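Local coordinates for protein solute carrier family 15 member 1 (Mus musculus, PDB 5A9D) that probably cotransports protons and small peptides into cells of the small intestine, and is represented here by its immunoglobulin-like extracellular domain, at residues A[3-8]-A[63-68]; A[19-24]-A[38-43]; A[103-108]-A[169-174]; A[139-144]-A[175-180]. One frame throughout, in Å; residues are numbered along the deposited sequence.

Contact 1 of 4, residues A[3-8]-A[63-68]; sequences NQVQIK and HDFEQG
Val-5, on strand 4-8, runs past Gln-67 of the loop 63-68 with their CA atoms 4.9 Å apart. The touching parts are oblique to each other, their end-to-end directions differing by 121°. One backbone hydrogen bond joins them, from Gly-68 N to Gln-4 O at 2.7 Å. Gly-68 has a positive phi, which suits a glycine, just before strand 69-76 begins. The main apolar contact is at Phe-65. Ile-7 CD1 lies over one face of the Phe-65 ring, set toward the rim, in a CH-pi contact 4.0 Å from the ring centroid. In this immunoglobulin-like half of the domain, strand 4-11 runs parallel to strand 69-76, and the loop brings Phe-65 against Val-5 and Ile-7 of strand 4-11. His-71 meets the Phe-65 ring edge-to-face, and Ile-48 and Val-83 also pack on it. With an alanine in place of Phe-65, Ile-7 CD1 would probably lose the ring face it lies on, and a gap would be likely to open toward His-71. Val-5 uses both branches. Val-5 CG1, anti to the backbone N (chi1 164°), meets Phe-65 CB at 3.8 Å. Val-5 CG2 sits 3.6 Å from Glu-66 O and also touches Gln-67 CA. At the other end the Gln-67 side chain crosses Asn-3. Gln-67 OE1 lies 3.4 Å from Asn-3 CA, with the two amide planes turned 53° apart.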
loop_
_atom_site.group_PDB
_atom_site.type_symbol
_atom_site.label_atom_id
_atom_site.label_comp_id
_atom_site.label_asym_id
_atom_site.label_seq_id
_atom_site.Cartn_x
_atom_site.Cartn_y
_atom_site.Cartn_z
ATOM N N ASN A 3 -2.489 5.388 17.730
ATOM C CA ASN A 3 -2.330 4.103 18.415
ATOM C C ASN A 3 -3.522 3.152 18.055
ATOM O O ASN A 3 -3.511 1.963 18.440
ATOM C CB ASN A 3 -2.250 4.386 19.947
ATOM C CG ASN A 3 -2.331 3.220 20.918
ATOM O OD1 ASN A 3 -3.240 3.141 21.764
ATOM N ND2 ASN A 3 -1.331 2.352 20.895
ATOM N N GLN A 4 -4.550 3.676 17.332
ATOM C CA GLN A 4 -5.731 2.862 17.015
ATOM C C GLN A 4 -5.655 2.185 15.628
ATOM O O GLN A 4 -5.098 2.727 14.666
ATOM C CB GLN A 4 -7.064 3.614 17.221
ATOM C CG GLN A 4 -7.451 4.621 16.130
ATOM C CD GLN A 4 -8.792 5.302 16.343
ATOM O OE1 GLN A 4 -9.642 5.372 15.435
ATOM N NE2 GLN A 4 -9.033 5.796 17.559
ATOM N N VAL A 5 -6.131 0.959 15.589
ATOM C CA VAL A 5 -6.150 0.112 14.404
ATOM C C VAL A 5 -7.624 -0.020 13.989
ATOM O O VAL A 5 -8.478 -0.285 14.838
ATOM C CB VAL A 5 -5.485 -1.257 14.744
ATOM C CG1 VAL A 5 -5.814 -2.329 13.704
ATOM C CG2 VAL A 5 -3.966 -1.093 14.871
ATOM N N GLN A 6 -7.934 0.272 12.716
ATOM C CA GLN A 6 -9.306 0.137 12.224
ATOM C C GLN A 6 -9.365 -1.091 11.330
ATOM O O GLN A 6 -8.495 -1.289 10.472
ATOM C CB GLN A 6 -9.785 1.390 11.498
ATOM C CG GLN A 6 -10.204 2.545 12.434
ATOM C CD GLN A 6 -10.622 3.798 11.679
ATOM O OE1 GLN A 6 -11.068 3.741 10.543
ATOM N NE2 GLN A 6 -10.470 4.979 12.271
ATOM N N ILE A 7 -10.346 -1.970 11.591
ATOM C CA ILE A 7 -10.525 -3.217 10.850
ATOM C C ILE A 7 -11.984 -3.398 10.422
ATOM O O ILE A 7 -12.891 -3.370 11.244
ATOM C CB ILE A 7 -10.049 -4.461 11.672
ATOM C CG1 ILE A 7 -8.623 -4.264 12.239
ATOM C CG2 ILE A 7 -10.156 -5.767 10.830
ATOM C CD1 ILE A 7 -8.175 -5.252 13.362
ATOM N N LYS A 8 -12.167 -3.690 9.142
ATOM C CA LYS A 8 -13.453 -4.024 8.524
ATOM C C LYS A 8 -13.296 -5.479 8.105
ATOM O O LYS A 8 -12.218 -5.873 7.681
ATOM C CB LYS A 8 -13.684 -3.131 7.288
ATOM C CG LYS A 8 -14.864 -3.485 6.404
ATOM C CD LYS A 8 -14.452 -3.160 4.996
ATOM C CE LYS A 8 -15.337 -2.159 4.337
ATOM N NZ LYS A 8 -14.664 -1.592 3.153
ATOM N N HIS A 63 -0.217 -11.104 13.297
ATOM C CA HIS A 63 -0.324 -9.694 13.694
ATOM C C HIS A 63 0.392 -8.707 12.750
ATOM O O HIS A 63 1.463 -8.151 13.032
ATOM C CB HIS A 63 0.081 -9.482 15.163
ATOM C CG HIS A 63 -1.021 -9.846 16.107
ATOM N ND1 HIS A 63 -2.306 -9.313 15.968
ATOM C CD2 HIS A 63 -1.019 -10.715 17.145
ATOM C CE1 HIS A 63 -3.027 -9.869 16.926
ATOM N NE2 HIS A 63 -2.295 -10.716 17.663
ATOM N N ASP A 64 -0.281 -8.468 11.640
ATOM C CA ASP A 64 0.136 -7.541 10.623
ATOM C C ASP A 64 -0.902 -6.409 10.555
ATOM O O ASP A 64 -1.613 -6.258 9.557
ATOM C CB ASP A 64 0.446 -8.248 9.273
ATOM C CG ASP A 64 -0.719 -8.649 8.386
ATOM O OD1 ASP A 64 -1.303 -9.726 8.628
ATOM O OD2 ASP A 64 -0.957 -7.952 7.374
ATOM N N PHE A 65 -1.012 -5.648 11.680
ATOM C CA PHE A 65 -1.869 -4.473 11.736
ATOM C C PHE A 65 -1.039 -3.281 12.142
ATOM O O PHE A 65 -0.297 -3.361 13.110
ATOM C CB PHE A 65 -3.050 -4.656 12.669
ATOM C CG PHE A 65 -3.991 -5.746 12.237
ATOM C CD1 PHE A 65 -4.941 -5.516 11.251
ATOM C CD2 PHE A 65 -3.930 -7.007 12.820
ATOM C CE1 PHE A 65 -5.811 -6.532 10.851
ATOM C CE2 PHE A 65 -4.784 -8.023 12.410
ATOM C CZ PHE A 65 -5.737 -7.777 11.447
ATOM N N GLU A 66 -1.127 -2.192 11.394
ATOM C CA GLU A 66 -0.387 -0.974 11.694
ATOM C C GLU A 66 -1.267 0.022 12.417
ATOM O O GLU A 66 -2.393 0.292 11.984
ATOM C CB GLU A 66 0.171 -0.333 10.419
ATOM C CG GLU A 66 1.221 -1.141 9.698
ATOM C CD GLU A 66 2.024 -0.301 8.727
ATOM O OE1 GLU A 66 1.541 -0.064 7.596
ATOM O OE2 GLU A 66 3.090 0.210 9.148
ATOM N N GLN A 67 -0.750 0.615 13.487
ATOM C CA GLN A 67 -1.532 1.641 14.191
ATOM C C GLN A 67 -1.650 2.900 13.320
ATOM O O GLN A 67 -0.769 3.176 12.499
ATOM C CB GLN A 67 -0.982 1.951 15.600
ATOM C CG GLN A 67 0.528 2.156 15.658
ATOM C CD GLN A 67 1.051 1.931 17.043
ATOM O OE1 GLN A 67 0.736 2.668 17.974
ATOM N NE2 GLN A 67 1.905 0.935 17.204
ATOM N N GLY A 68 -2.796 3.568 13.431
ATOM C CA GLY A 68 -3.116 4.750 12.644
ATOM C C GLY A 68 -3.638 4.415 11.262
ATOM O O GLY A 68 -3.883 5.323 10.459
#

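Contact 2 of 4, residues A[19-24]-A[38-43]; sequences VHFPGN and MTFDID
The Phe-21 ring is held between two residues: Phe-40 CZ lies over one face and Val-19 CG1 over the other. Phe-21 and Phe-40 form an offset stack, with centroids 4.8 Å apart and planes at 25°. The overlap is at the rims, and Phe-40 CZ comes within 3.4 Å of Phe-21 CD1. Met-38 comes obliquely to the CE2 corner of the Phe-21 ring, on the same side of its plane as Phe-40. Its chain bends at chi3 (-78°) and places Met-38 CE 3.6 Å from Phe-21 CE2. Met-38 SD is 4.7 Å from the centroid of the Phe-21 ring, a Met-aromatic contact. Strands 17-21 and 32-41 belong to the two different sheets of the immunoglobulin-like sandwich, and these side chains fill the space where the sheets face each other. With a serine in place of Phe-21, Phe-40 would probably lose its stacking partner, and the Met-38 CE methyl its aromatic neighbour. A type II turn from Phe-21 to Asn-24 closes the hairpin, with backbone bonds in both directions between these two residues. Asn-24 O lies in plane at the edge of the Phe-21 ring. The Asn-24 side chain serves the second ring: Asn-24 OD1 is at the edge of Phe-40, 4.0 Å from Phe-40 CE1.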
loop_
_atom_site.group_PDB
_atom_site.type_symbol
_atom_site.label_atom_id
_atom_site.label_comp_id
_atom_site.label_asym_id
_atom_site.label_seq_id
_atom_site.Cartn_x
_atom_site.Cartn_y
_atom_site.Cartn_z
ATOM N N VAL A 19 -15.182 -13.809 13.194
ATOM C CA VAL A 19 -13.900 -13.227 13.578
ATOM C C VAL A 19 -14.045 -12.855 15.036
ATOM O O VAL A 19 -14.934 -12.066 15.397
ATOM C CB VAL A 19 -13.520 -12.003 12.711
ATOM C CG1 VAL A 19 -12.179 -11.436 13.180
ATOM C CG2 VAL A 19 -13.442 -12.395 11.235
ATOM N N HIS A 20 -13.197 -13.444 15.872
ATOM C CA HIS A 20 -13.199 -13.222 17.311
ATOM C C HIS A 20 -12.109 -12.236 17.648
ATOM O O HIS A 20 -10.924 -12.540 17.537
ATOM C CB HIS A 20 -12.988 -14.536 18.105
ATOM C CG HIS A 20 -13.951 -15.630 17.765
ATOM N ND1 HIS A 20 -15.087 -15.845 18.522
ATOM C CD2 HIS A 20 -13.895 -16.559 16.779
ATOM C CE1 HIS A 20 -15.689 -16.891 17.978
ATOM N NE2 HIS A 20 -15.003 -17.360 16.928
ATOM N N PHE A 21 -12.521 -11.036 18.004
ATOM C CA PHE A 21 -11.628 -9.970 18.399
ATOM C C PHE A 21 -11.666 -9.969 19.923
ATOM O O PHE A 21 -12.627 -10.498 20.489
ATOM C CB PHE A 21 -12.161 -8.625 17.888
ATOM C CG PHE A 21 -12.166 -8.443 16.393
ATOM C CD1 PHE A 21 -10.999 -8.069 15.718
ATOM C CD2 PHE A 21 -13.351 -8.565 15.663
ATOM C CE1 PHE A 21 -11.013 -7.838 14.333
ATOM C CE2 PHE A 21 -13.364 -8.357 14.284
ATOM C CZ PHE A 21 -12.197 -7.968 13.631
ATOM N N PRO A 22 -10.692 -9.398 20.646
ATOM C CA PRO A 22 -10.800 -9.419 22.119
ATOM C C PRO A 22 -12.029 -8.626 22.597
ATOM O O PRO A 22 -12.241 -7.475 22.209
ATOM C CB PRO A 22 -9.455 -8.838 22.590
ATOM C CG PRO A 22 -8.533 -8.998 21.394
ATOM C CD PRO A 22 -9.445 -8.744 20.215
ATOM N N GLY A 23 -12.895 -9.325 23.313
ATOM C CA GLY A 23 -14.142 -8.795 23.848
ATOM C C GLY A 23 -15.326 -8.732 22.893
ATOM O O GLY A 23 -16.428 -8.387 23.335
ATOM N N ASN A 24 -15.124 -9.022 21.572
ATOM C CA ASN A 24 -16.230 -8.949 20.622
ATOM C C ASN A 24 -16.054 -9.878 19.389
ATOM O O ASN A 24 -14.996 -9.917 18.754
ATOM C CB ASN A 24 -16.546 -7.475 20.243
ATOM C CG ASN A 24 -16.274 -6.997 18.858
ATOM O OD1 ASN A 24 -15.133 -6.820 18.428
ATOM N ND2 ASN A 24 -17.349 -6.649 18.164
ATOM N N MET A 38 -14.200 -1.411 12.694
ATOM C CA MET A 38 -14.161 -1.516 14.153
ATOM C C MET A 38 -12.792 -0.968 14.580
ATOM O O MET A 38 -11.811 -1.171 13.860
ATOM C CB MET A 38 -14.332 -2.967 14.571
ATOM C CG MET A 38 -15.729 -3.476 14.276
ATOM S SD MET A 38 -15.756 -5.263 14.273
ATOM C CE MET A 38 -15.045 -5.603 12.684
ATOM N N THR A 39 -12.734 -0.243 15.701
ATOM C CA THR A 39 -11.520 0.392 16.206
ATOM C C THR A 39 -10.960 -0.321 17.441
ATOM O O THR A 39 -11.720 -0.666 18.333
ATOM C CB THR A 39 -11.822 1.869 16.488
ATOM O OG1 THR A 39 -12.355 2.480 15.312
ATOM C CG2 THR A 39 -10.607 2.629 16.935
ATOM N N PHE A 40 -9.637 -0.504 17.514
ATOM C CA PHE A 40 -8.963 -1.175 18.647
ATOM C C PHE A 40 -7.680 -0.488 18.998
ATOM O O PHE A 40 -7.039 0.076 18.108
ATOM C CB PHE A 40 -8.603 -2.627 18.255
ATOM C CG PHE A 40 -9.761 -3.469 17.763
ATOM C CD1 PHE A 40 -10.547 -4.190 18.661
ATOM C CD2 PHE A 40 -10.067 -3.539 16.404
ATOM C CE1 PHE A 40 -11.614 -4.970 18.211
ATOM C CE2 PHE A 40 -11.155 -4.309 15.951
ATOM C CZ PHE A 40 -11.925 -5.012 16.861
ATOM N N ASP A 41 -7.249 -0.589 20.269
ATOM C CA ASP A 41 -5.931 -0.119 20.702
ATOM C C ASP A 41 -5.022 -1.293 20.362
ATOM O O ASP A 41 -5.361 -2.439 20.718
ATOM C CB ASP A 41 -5.892 0.150 22.216
ATOM C CG ASP A 41 -6.743 1.318 22.666
ATOM O OD1 ASP A 41 -6.706 2.381 21.992
ATOM O OD2 ASP A 41 -7.399 1.197 23.720
ATOM N N ILE A 42 -3.912 -1.023 19.630
ATOM C CA ILE A 42 -2.950 -2.018 19.151
ATOM C C ILE A 42 -2.494 -2.990 20.271
ATOM O O ILE A 42 -2.415 -4.192 20.021
ATOM C CB ILE A 42 -1.740 -1.377 18.377
ATOM C CG1 ILE A 42 -0.870 -2.433 17.660
ATOM C CG2 ILE A 42 -0.849 -0.464 19.249
ATOM C CD1 ILE A 42 -1.387 -2.998 16.439
ATOM N N ASP A 43 -2.225 -2.468 21.489
ATOM C CA ASP A 43 -1.769 -3.250 22.645
ATOM C C ASP A 43 -2.843 -4.217 23.147
ATOM O O ASP A 43 -2.501 -5.217 23.780
ATOM C CB ASP A 43 -1.315 -2.322 23.798
ATOM C CG ASP A 43 -2.453 -1.720 24.613
ATOM O OD1 ASP A 43 -3.146 -0.819 24.089
ATOM O OD2 ASP A 43 -2.665 -2.175 25.769
#

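Contact 3 of 4, residues A[103-108]-A[169-174]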
loop_
_atom_site.group_PDB
_atom_site.type_symbol
_atom_site.label_atom_id
_atom_site.label_comp_id
_atom_site.label_asym_id
_atom_site.label_seq_id
_atom_site.Cartn_x
_atom_site.Cartn_y
_atom_site.Cartn_z
ATOM N N ASN A 103 14.529 2.596 6.316
ATOM C CA ASN A 103 15.518 1.959 7.169
ATOM C C ASN A 103 16.613 1.343 6.320
ATOM O O ASN A 103 16.312 0.501 5.487
ATOM C CB ASN A 103 14.834 0.910 8.064
ATOM C CG ASN A 103 15.784 0.149 8.947
ATOM O OD1 ASN A 103 16.866 0.618 9.273
ATOM N ND2 ASN A 103 15.365 -1.001 9.418
ATOM N N THR A 104 17.883 1.751 6.509
ATOM C CA THR A 104 18.986 1.115 5.761
ATOM C C THR A 104 19.777 0.157 6.660
ATOM O O THR A 104 20.734 -0.441 6.207
ATOM C CB THR A 104 19.909 2.141 5.082
ATOM O OG1 THR A 104 20.699 2.786 6.075
ATOM C CG2 THR A 104 19.152 3.160 4.239
ATOM N N LEU A 105 19.368 0.013 7.932
ATOM C CA LEU A 105 20.059 -0.843 8.886
ATOM C C LEU A 105 19.671 -2.298 8.677
ATOM O O LEU A 105 18.668 -2.562 8.019
ATOM C CB LEU A 105 19.761 -0.389 10.337
ATOM C CG LEU A 105 19.948 1.108 10.626
ATOM C CD1 LEU A 105 19.491 1.434 12.030
ATOM C CD2 LEU A 105 21.384 1.566 10.375
ATOM N N ASN A 106 20.461 -3.235 9.256
ATOM C CA ASN A 106 20.272 -4.682 9.133
ATOM C C ASN A 106 19.272 -5.255 10.158
ATOM O O ASN A 106 18.964 -6.455 10.137
ATOM C CB ASN A 106 21.646 -5.405 9.177
ATOM C CG ASN A 106 22.553 -4.957 8.046
ATOM O OD1 ASN A 106 22.135 -4.840 6.882
ATOM N ND2 ASN A 106 23.798 -4.628 8.366
ATOM N N GLU A 107 18.764 -4.390 11.033
ATOM C CA GLU A 107 17.761 -4.695 12.055
ATOM C C GLU A 107 16.586 -3.744 11.845
ATOM O O GLU A 107 16.758 -2.671 11.260
ATOM C CB GLU A 107 18.319 -4.499 13.491
ATOM C CG GLU A 107 19.540 -5.349 13.853
ATOM C CD GLU A 107 19.412 -6.861 13.743
ATOM O OE1 GLU A 107 18.315 -7.396 14.032
ATOM O OE2 GLU A 107 20.424 -7.513 13.394
ATOM N N MET A 108 15.406 -4.133 12.331
ATOM C CA MET A 108 14.186 -3.333 12.265
ATOM C C MET A 108 14.350 -2.066 13.115
ATOM O O MET A 108 15.107 -2.052 14.086
ATOM C CB MET A 108 13.008 -4.134 12.823
ATOM C CG MET A 108 12.503 -5.214 11.897
ATOM S SD MET A 108 11.271 -6.195 12.780
ATOM C CE MET A 108 10.927 -7.484 11.548
ATOM N N ILE A 169 17.284 6.542 7.419
ATOM C CA ILE A 169 18.026 6.205 8.625
ATOM C C ILE A 169 19.226 5.376 8.235
ATOM O O ILE A 169 19.044 4.322 7.631
ATOM C CB ILE A 169 17.090 5.424 9.592
ATOM C CG1 ILE A 169 15.814 6.270 9.921
ATOM C CG2 ILE A 169 17.878 4.956 10.868
ATOM C CD1 ILE A 169 14.639 5.389 10.606
ATOM N N ARG A 170 20.442 5.799 8.630
ATOM C CA ARG A 170 21.668 5.033 8.346
ATOM C C ARG A 170 22.635 5.066 9.508
ATOM O O ARG A 170 22.454 5.874 10.431
ATOM C CB ARG A 170 22.365 5.584 7.094
ATOM C CG ARG A 170 22.747 7.065 7.183
ATOM C CD ARG A 170 23.867 7.375 6.215
ATOM N NE ARG A 170 23.781 8.743 5.713
ATOM C CZ ARG A 170 24.782 9.382 5.117
ATOM N NH1 ARG A 170 25.967 8.792 4.975
ATOM N NH2 ARG A 170 24.614 10.618 4.666
ATOM N N ARG A 171 23.731 4.285 9.389
ATOM C CA ARG A 171 24.812 4.290 10.378
ATOM C C ARG A 171 25.632 5.536 10.156
ATOM O O ARG A 171 25.971 5.827 9.018
ATOM C CB ARG A 171 25.756 3.074 10.218
ATOM C CG ARG A 171 25.219 1.706 10.615
ATOM C CD ARG A 171 24.702 1.619 12.036
ATOM N NE ARG A 171 25.756 1.450 13.031
ATOM C CZ ARG A 171 26.262 0.276 13.399
ATOM N NH1 ARG A 171 25.861 -0.844 12.809
ATOM N NH2 ARG A 171 27.189 0.216 14.345
ATOM N N ALA A 172 25.927 6.289 11.226
ATOM C CA ALA A 172 26.824 7.459 11.186
ATOM C C ALA A 172 28.254 6.949 11.263
ATOM O O ALA A 172 28.461 5.819 11.699
ATOM C CB ALA A 172 26.535 8.382 12.368
ATOM N N SER A 173 29.250 7.782 10.893
ATOM C CA SER A 173 30.667 7.395 10.938
ATOM C C SER A 173 31.133 6.892 12.326
ATOM O O SER A 173 31.966 5.994 12.393
ATOM C CB SER A 173 31.564 8.526 10.438
ATOM O OG SER A 173 31.503 9.635 11.318
ATOM N N ASP A 174 30.538 7.423 13.422
ATOM C CA ASP A 174 30.874 7.042 14.802
ATOM C C ASP A 174 30.187 5.744 15.270
ATOM O O ASP A 174 30.298 5.394 16.442
ATOM C CB ASP A 174 30.584 8.224 15.766
ATOM C CG ASP A 174 29.114 8.513 16.063
ATOM O OD1 ASP A 174 28.257 8.233 15.190
ATOM O OD2 ASP A 174 28.823 9.031 17.160
HETATM O O HOH W 1 23.212 2.273 6.960
#
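The flat carbonyl group of Ile-169 is gripped twice by Thr-104. Thr-104 N donates to Ile-169 O at 3.0 Å, nearly along the C=O axis. Thr-104 OG1 donates to Ile-169 O at 2.7 Å, in the carbonyl plane and on a lone pair. The second flat group is the Asn-103 amide. Leu-105 N donates to Asn-103 OD1 at 2.9 Å. This bond, from the backbone N two residues on, makes an Asx turn; the donor stands above the carbonyl plane, 55° out of it. At the other end of the amide, Asn-103 ND2 donates in its own plane to Glu-107 O at 2.8 Å. ND2 also bonds to Val-121 O, so the amide is fixed in rotation and ties down the loop that follows it. The Thr-104 hydroxyl owes its place to chi1 of 73°, which sets OG1 between the backbone N and the carbonyl carbon. Thr-104 OG1 also accepts from a water at 2.7 Å, and that water accepts from Arg-171 N. Leu-105 adds the apolar part. Leu-105 CD1 lies 4.0 Å from Ile-169 CG2. Leu-105 CD2 packs against the aliphatic part of Arg-171, 3.7 Å from Arg-171 CD, while Arg-171 NE bonds to Gly-175 O. Thr-104 also packs on Ile-12 of the second subunit. Asn-103 forms a parallel bridge with Ile-169. The whole is the end of a parallel strand pair, 97-103 beside 164-171, in the mixed sheet of an immunoglobulin-like sandwich, closed off by an Asx turn.

Contact 4 of 4, residues A[139-144]-A[175-180]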
loop_
_atom_site.group_PDB
_atom_site.type_symbol
_atom_site.label_atom_id
_atom_site.label_comp_id
_atom_site.label_asym_id
_atom_site.label_seq_id
_atom_site.Cartn_x
_atom_site.Cartn_y
_atom_site.Cartn_z
ATOM N N TYR A 139 11.567 13.561 17.415
ATOM C CA TYR A 139 11.259 12.150 17.214
ATOM C C TYR A 139 12.335 11.238 17.776
ATOM O O TYR A 139 13.464 11.673 18.039
ATOM C CB TYR A 139 10.930 11.815 15.746
ATOM C CG TYR A 139 12.061 11.961 14.757
ATOM C CD1 TYR A 139 12.355 13.195 14.178
ATOM C CD2 TYR A 139 12.781 10.853 14.329
ATOM C CE1 TYR A 139 13.356 13.319 13.216
ATOM C CE2 TYR A 139 13.792 10.968 13.389
ATOM C CZ TYR A 139 14.071 12.197 12.829
ATOM O OH TYR A 139 15.043 12.253 11.880
ATOM N N THR A 140 11.972 9.977 18.016
ATOM C CA THR A 140 12.935 9.034 18.537
ATOM C C THR A 140 13.063 7.881 17.622
ATOM O O THR A 140 12.097 7.492 16.990
ATOM C CB THR A 140 12.585 8.530 19.961
ATOM O OG1 THR A 140 11.464 7.651 19.877
ATOM C CG2 THR A 140 12.345 9.652 20.959
ATOM N N ILE A 141 14.230 7.256 17.641
ATOM C CA ILE A 141 14.492 6.062 16.864
ATOM C C ILE A 141 15.070 5.029 17.815
ATOM O O ILE A 141 16.077 5.288 18.458
ATOM C CB ILE A 141 15.427 6.307 15.648
ATOM C CG1 ILE A 141 14.776 7.224 14.596
ATOM C CG2 ILE A 141 15.827 4.952 15.011
ATOM C CD1 ILE A 141 15.800 7.867 13.650
ATOM N N ASN A 142 14.429 3.873 17.901
ATOM C CA ASN A 142 14.887 2.769 18.742
ATOM C C ASN A 142 15.106 1.529 17.889
ATOM O O ASN A 142 14.282 1.196 17.032
ATOM C CB ASN A 142 13.946 2.539 19.929
ATOM C CG ASN A 142 14.073 3.639 20.969
ATOM O OD1 ASN A 142 14.874 3.548 21.900
ATOM N ND2 ASN A 142 13.332 4.734 20.808
ATOM N N THR A 143 16.286 0.930 18.042
ATOM C CA THR A 143 16.751 -0.236 17.293
ATOM C C THR A 143 17.828 -0.987 18.081
ATOM O O THR A 143 18.507 -0.391 18.927
ATOM C CB THR A 143 17.249 0.190 15.884
ATOM O OG1 THR A 143 17.586 -0.960 15.108
ATOM C CG2 THR A 143 18.421 1.190 15.920
ATOM N N THR A 144 17.981 -2.302 17.793
ATOM C CA THR A 144 19.014 -3.164 18.385
ATOM C C THR A 144 20.316 -3.072 17.536
ATOM O O THR A 144 21.365 -3.572 17.955
ATOM C CB THR A 144 18.511 -4.626 18.495
ATOM O OG1 THR A 144 18.168 -5.119 17.190
ATOM C CG2 THR A 144 17.338 -4.790 19.467
ATOM N N GLY A 175 29.481 5.057 14.367
ATOM C CA GLY A 175 28.781 3.812 14.683
ATOM C C GLY A 175 27.358 3.952 15.211
ATOM O O GLY A 175 26.662 2.939 15.394
ATOM N N CYS A 176 26.908 5.193 15.453
ATOM C CA CYS A 176 25.553 5.448 15.937
ATOM C C CYS A 176 24.584 5.772 14.784
ATOM O O CYS A 176 24.858 5.382 13.648
ATOM C CB CYS A 176 25.547 6.506 17.035
ATOM S SG CYS A 176 26.182 5.909 18.625
ATOM N N LEU A 177 23.456 6.431 15.063
ATOM C CA LEU A 177 22.445 6.747 14.057
ATOM C C LEU A 177 22.532 8.136 13.523
ATOM O O LEU A 177 22.874 9.068 14.243
ATOM C CB LEU A 177 21.012 6.511 14.575
ATOM C CG LEU A 177 20.610 5.087 14.842
ATOM C CD1 LEU A 177 19.204 5.037 15.243
ATOM C CD2 LEU A 177 20.811 4.219 13.634
ATOM N N GLU A 178 22.122 8.280 12.265
ATOM C CA GLU A 178 22.107 9.523 11.507
ATOM C C GLU A 178 20.871 9.445 10.595
ATOM O O GLU A 178 20.522 8.365 10.114
ATOM C CB GLU A 178 23.387 9.545 10.659
ATOM C CG GLU A 178 23.655 10.805 9.899
ATOM C CD GLU A 178 25.088 10.832 9.430
ATOM O OE1 GLU A 178 25.380 10.204 8.390
ATOM O OE2 GLU A 178 25.929 11.441 10.131
ATOM N N VAL A 179 20.251 10.587 10.320
ATOM C CA VAL A 179 19.095 10.676 9.449
ATOM C C VAL A 179 19.332 11.706 8.327
ATOM O O VAL A 179 19.656 12.854 8.610
ATOM C CB VAL A 179 17.790 10.964 10.256
ATOM C CG1 VAL A 179 16.569 10.947 9.337
ATOM C CG2 VAL A 179 17.601 9.960 11.398
ATOM N N LYS A 180 19.122 11.300 7.063
ATOM C CA LYS A 180 19.204 12.203 5.920
ATOM C C LYS A 180 17.784 12.479 5.416
ATOM O O LYS A 180 17.020 11.548 5.171
ATOM C CB LYS A 180 20.113 11.638 4.805
ATOM C CG LYS A 180 20.354 12.674 3.693
ATOM C CD LYS A 180 21.663 12.467 2.946
ATOM C CE LYS A 180 21.834 13.461 1.823
ATOM N NZ LYS A 180 23.043 13.155 1.030
#
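Ile-141 presses its CG2 methyl onto Leu-177 CD1 at 3.4 Å, tighter than usual van der Waals contact. The two side chains meet at a slant. CG1 stands anti to the carbonyl carbon (chi1 -66°), and this branch carries Ile-141 CD1 to Val-179 CG2, tip to tip at 3.6 Å. Leu-177 CD1 also receives Thr-143 CG2, at 4.0 Å. Thr-143 turns its hydroxyl to a different partner, Met-108 O. Strands 138-142 and 177-184 lie in the two opposing sheets of the second immunoglobulin-like sandwich. Their short segments here cross at 128°, with axes 9.7 Å apart at closest approach. No hydrogen bond joins the segments, and side chains alone bridge the gap. Ile-169 of a neighbouring strand packs on both Ile-141 and Leu-177, and Phe-154, in the sheet of Ile-141, does the same. Just before Leu-177, Cys-176 is tied by a disulfide to Cys-150. Tyr-139 comes at Val-179 from the opposite direction. Tyr-139 OH lies 3.2 Å from Val-179 CG1, while Val-179 CG2 sits at the edge of the ring, near its plane.

From the N terminus, strand 4-11 opens contact 1, whose loop is closed by residues 63-68. Contact 2 is nested inside that loop. It closes a short loop across the two sheets of the first sandwich, joining the hairpin end at 19-24 to strand 32-41. That strand pairs with strand 4-11, so the two contacts share a sheet and touch. Contacts 3 and 4 follow in series, with contacts 2 and 3 about 34 Å apart between centres. The longer loops they close overlap in the second sandwich, and they cross: 103-108, 139-144, 169-174 and 175-180 alternate. Contact 3 joins a loop to strand 164-171 within one sheet, while contact 4 links that sheet to the opposing one.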